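Local atomic coordinates of halocarboxylic acid dehalogenase DehI (Pseudomonas putida, PDB entry 3BJX), a protein that probably hydrolyses the carbon-halogen bond of small 2-haloalkanoic acids, releasing halide and leaving the hydroxy acid. Residues 45-50 with 125-130. Residues are numbered along the deposited sequence; the frame is centred on the assembly and turned at random.
Sequences LRVPWV and FNYGNP. With SO4 (sulfate ion), chain E.
Phe-125 presses CE1 onto one face of the Trp-49 indole, over its centre and 3.4 Å above its plane. The two rings are neither stacked nor edge-to-face: the six-membered ring of Trp-49 and the Phe-125 ring have their planes at 48°. With CG between the backbone N and carbonyl carbon (chi1 88°), the indole is directed from its loop onto helix 112-143. Beyond CB, CG and CD1 meet Phe-125 CE1; CD1 also approaches the sulfate, and NE1 donates to sulfate O3 at 3.0 Å, with a weaker bond to O1. CE2, CD2 and CE3 sit against Phe-125 CE1, CZ2 reaches Phe-125 CD1 and Asn-129 OD1, and CZ3 and CH2 touch both Phe-125 CD1 and the CA of Gly-128, CH2 coming within 3.6 Å of that CA. The amide of Asn-129 is turned nearly perpendicular to the indole, and its ND2 is bonded to Asp-204.

Gly-128 lets the loop come close: Val-47 CG1 is also tight against its CA, at 3.5 Å, and a beta carbon there would probably collide with Val-47 CG1 and Trp-49 CH2. At the other end of the contact, Arg-46, bent at chi3, donates from NH1 to Tyr-127 OH (2.7 Å, N-H...O 159°), the hydroxyl lying close to the guanidinium plane. The same hydroxyl is bonded to Glu-81, while NH1 also meets the backbone O of Phe-309.

Cutting Trp-49 back to alanine is likely to leave CD1 and CE1 of Phe-125 without the indole they rest on and the sulfate without its NE1 donor.

Ser-203 OG and Phe-52 N also hydrogen-bond the sulfate, which probably comes from the crystallisation liquor. The whole is a buried loop-on-helix contact near the centre of the all-helical DehI fold, joining the link between helices 32-45 and 52-57 to helix 112-143 beside the bound sulfate.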
ATOM      1  N   LEU A  45      10.426  16.817 -15.187  1.00 16.87           N
ATOM      2  CA  LEU A  45      11.115  16.418 -13.960  1.00 17.73           C
ATOM      3  C   LEU A  45      12.658  16.380 -14.044  1.00 19.54           C
ATOM      4  O   LEU A  45      13.311  16.221 -13.016  1.00 21.11           O
ATOM      5  CB  LEU A  45      10.523  15.111 -13.392  1.00 16.04           C
ATOM      6  CG  LEU A  45       9.011  15.128 -13.101  1.00 14.49           C
ATOM      7  CD1 LEU A  45       8.547  13.853 -12.461  1.00 14.46           C
ATOM      8  CD2 LEU A  45       8.596  16.336 -12.228  1.00 14.91           C
ATOM      9  N   ARG A  46      13.237  16.558 -15.250  1.00 19.97           N
ATOM     10  CA  ARG A  46      14.713  16.503 -15.465  1.00 19.06           C
ATOM     11  C   ARG A  46      15.260  15.161 -14.979  1.00 18.87           C
ATOM     12  O   ARG A  46      16.167  15.096 -14.139  1.00 17.63           O
ATOM     13  CB  ARG A  46      15.495  17.670 -14.798  1.00 18.47           C
ATOM     14  CG  ARG A  46      14.828  19.060 -14.833  1.00 18.95           C
ATOM     15  CD  ARG A  46      15.412  19.993 -13.763  1.00 18.74           C
ATOM     16  NE  ARG A  46      16.747  20.420 -14.149  1.00 21.93           N
ATOM     17  CZ  ARG A  46      17.874  20.197 -13.463  1.00 24.46           C
ATOM     18  NH1 ARG A  46      17.868  19.566 -12.283  1.00 23.30           N
ATOM     19  NH2 ARG A  46      19.029  20.637 -13.960  1.00 25.09           N
ATOM     20  N   VAL A  47      14.679  14.092 -15.521  1.00 18.33           N
ATOM     21  CA  VAL A  47      15.028  12.720 -15.167  1.00 16.59           C
ATOM     22  C   VAL A  47      15.117  11.872 -16.439  1.00 16.55           C
ATOM     23  O   VAL A  47      14.400  12.129 -17.414  1.00 17.27           O
ATOM     24  CB  VAL A  47      13.989  12.088 -14.175  1.00 16.07           C
ATOM     25  CG1 VAL A  47      14.055  12.755 -12.793  1.00 14.27           C
ATOM     26  CG2 VAL A  47      12.574  12.134 -14.732  1.00 14.55           C
ATOM     27  N   PRO A  48      15.994  10.858 -16.443  1.00 15.74           N
ATOM     28  CA  PRO A  48      16.184  10.016 -17.607  1.00 15.03           C
ATOM     29  C   PRO A  48      15.370   8.699 -17.599  1.00 16.05           C
ATOM     30  O   PRO A  48      15.703   7.753 -18.330  1.00 17.88           O
ATOM     31  CB  PRO A  48      17.697   9.725 -17.559  1.00 12.99           C
ATOM     32  CG  PRO A  48      18.114   9.947 -16.135  1.00 12.43           C
ATOM     33  CD  PRO A  48      16.934  10.488 -15.370  1.00 15.21           C
ATOM     34  N   TRP A  49      14.336   8.623 -16.775  1.00 15.97           N
ATOM     35  CA  TRP A  49      13.448   7.468 -16.776  1.00 15.62           C
ATOM     36  C   TRP A  49      12.026   7.898 -16.417  1.00 16.38           C
ATOM     37  O   TRP A  49      11.813   8.953 -15.802  1.00 18.31           O
ATOM     38  CB  TRP A  49      13.964   6.346 -15.843  1.00 13.30           C
ATOM     39  CG  TRP A  49      13.525   6.422 -14.401  1.00 13.67           C
ATOM     40  CD1 TRP A  49      12.613   5.610 -13.771  1.00 13.85           C
ATOM     41  CD2 TRP A  49      13.980   7.350 -13.398  1.00 14.26           C
ATOM     42  NE1 TRP A  49      12.471   5.976 -12.449  1.00 13.48           N
ATOM     43  CE2 TRP A  49      13.296   7.041 -12.194  1.00 14.25           C
ATOM     44  CE3 TRP A  49      14.898   8.412 -13.398  1.00 13.75           C
ATOM     45  CZ2 TRP A  49      13.510   7.760 -10.993  1.00 14.47           C
ATOM     46  CZ3 TRP A  49      15.099   9.135 -12.190  1.00 13.67           C
ATOM     47  CH2 TRP A  49      14.399   8.802 -11.019  1.00 13.04           C
ATOM     48  N   VAL A  50      11.064   7.082 -16.824  1.00 16.19           N
ATOM     49  CA  VAL A  50       9.685   7.182 -16.363  1.00 15.53           C
ATOM     50  C   VAL A  50       9.515   6.176 -15.231  1.00 16.68           C
ATOM     51  O   VAL A  50       9.836   4.992 -15.406  1.00 17.77           O
ATOM     52  CB  VAL A  50       8.661   6.930 -17.523  1.00 14.56           C
ATOM     53  CG1 VAL A  50       7.271   6.749 -16.983  1.00 13.86           C
ATOM     54  CG2 VAL A  50       8.675   8.110 -18.506  1.00 12.88           C
ATOM     55  N   PHE A 125      18.926   8.764  -9.969  1.00 13.95           N
ATOM     56  CA  PHE A 125      17.806   8.235  -9.221  1.00 14.39           C
ATOM     57  C   PHE A 125      17.603   8.978  -7.932  1.00 15.25           C
ATOM     58  O   PHE A 125      16.465   9.288  -7.608  1.00 15.98           O
ATOM     59  CB  PHE A 125      17.941   6.730  -8.958  1.00 14.38           C
ATOM     60  CG  PHE A 125      17.555   5.895 -10.130  1.00 13.60           C
ATOM     61  CD1 PHE A 125      16.234   5.702 -10.437  1.00 11.56           C
ATOM     62  CD2 PHE A 125      18.525   5.342 -10.958  1.00 12.60           C
ATOM     63  CE1 PHE A 125      15.875   4.954 -11.539  1.00 12.75           C
ATOM     64  CE2 PHE A 125      18.164   4.605 -12.059  1.00 12.30           C
ATOM     65  CZ  PHE A 125      16.847   4.418 -12.360  1.00 12.41           C
ATOM     66  N   ASN A 126      18.692   9.238  -7.197  1.00 16.56           N
ATOM     67  CA  ASN A 126      18.666  10.134  -6.029  1.00 15.99           C
ATOM     68  C   ASN A 126      17.969  11.446  -6.304  1.00 16.12           C
ATOM     69  O   ASN A 126      17.249  11.939  -5.449  1.00 16.29           O
ATOM     70  CB  ASN A 126      20.078  10.395  -5.486  1.00 16.54           C
ATOM     71  CG  ASN A 126      20.691   9.161  -4.899  1.00 17.16           C
ATOM     72  OD1 ASN A 126      19.976   8.181  -4.672  1.00 18.37           O
ATOM     73  ND2 ASN A 126      22.009   9.172  -4.669  1.00 14.51           N
ATOM     74  N   TYR A 127      18.188  11.993  -7.501  1.00 16.50           N
ATOM     75  CA  TYR A 127      17.549  13.231  -7.929  1.00 16.65           C
ATOM     76  C   TYR A 127      16.054  13.098  -8.235  1.00 17.06           C
ATOM     77  O   TYR A 127      15.262  13.935  -7.808  1.00 17.53           O
ATOM     78  CB  TYR A 127      18.273  13.852  -9.138  1.00 17.82           C
ATOM     79  CG  TYR A 127      17.629  15.135  -9.581  1.00 17.45           C
ATOM     80  CD1 TYR A 127      17.825  16.303  -8.855  1.00 17.91           C
ATOM     81  CD2 TYR A 127      16.794  15.179 -10.688  1.00 18.10           C
ATOM     82  CE1 TYR A 127      17.228  17.492  -9.224  1.00 17.47           C
ATOM     83  CE2 TYR A 127      16.170  16.379 -11.074  1.00 18.52           C
ATOM     84  CZ  TYR A 127      16.401  17.539 -10.327  1.00 18.62           C
ATOM     85  OH  TYR A 127      15.818  18.757 -10.656  1.00 17.26           O
ATOM     86  N   GLY A 128      15.668  12.075  -8.998  1.00 15.76           N
ATOM     87  CA  GLY A 128      14.281  11.966  -9.403  1.00 13.94           C
ATOM     88  C   GLY A 128      13.360  11.269  -8.425  1.00 12.98           C
ATOM     89  O   GLY A 128      12.156  11.479  -8.467  1.00 13.04           O
ATOM     90  N   ASN A 129      13.927  10.437  -7.555  1.00 12.70           N
ATOM     91  CA  ASN A 129      13.158   9.538  -6.692  1.00 12.14           C
ATOM     92  C   ASN A 129      12.217  10.315  -5.782  1.00 10.80           C
ATOM     93  O   ASN A 129      11.016  10.060  -5.810  1.00  8.47           O
ATOM     94  CB  ASN A 129      14.073   8.548  -5.923  1.00 12.44           C
ATOM     95  CG  ASN A 129      14.241   7.203  -6.638  1.00 13.07           C
ATOM     96  OD1 ASN A 129      13.555   6.923  -7.624  1.00 15.04           O
ATOM     97  ND2 ASN A 129      15.147   6.363  -6.137  1.00 10.59           N
ATOM     98  N   PRO A 130      12.752  11.304  -5.019  1.00 10.98           N
ATOM     99  CA  PRO A 130      11.908  12.220  -4.221  1.00 10.46           C
ATOM    100  C   PRO A 130      10.911  13.033  -5.072  1.00 11.74           C
ATOM    101  O   PRO A 130       9.772  13.303  -4.622  1.00 10.17           O
ATOM    102  CB  PRO A 130      12.922  13.159  -3.544  1.00 10.24           C
ATOM    103  CG  PRO A 130      14.210  13.007  -4.313  1.00  9.79           C
ATOM    104  CD  PRO A 130      14.192  11.601  -4.860  1.00  9.22           C
TER
HETATM  105  S   SO4 E 297      11.066   3.872  -9.978  1.00 25.72           S
HETATM  106  O1  SO4 E 297      12.351   4.558  -9.739  1.00 24.70           O
HETATM  107  O2  SO4 E 297       9.963   4.704  -9.497  1.00 25.61           O
HETATM  108  O3  SO4 E 297      10.915   3.654 -11.409  1.00 26.55           O
HETATM  109  O4  SO4 E 297      11.000   2.579  -9.296  1.00 24.36           O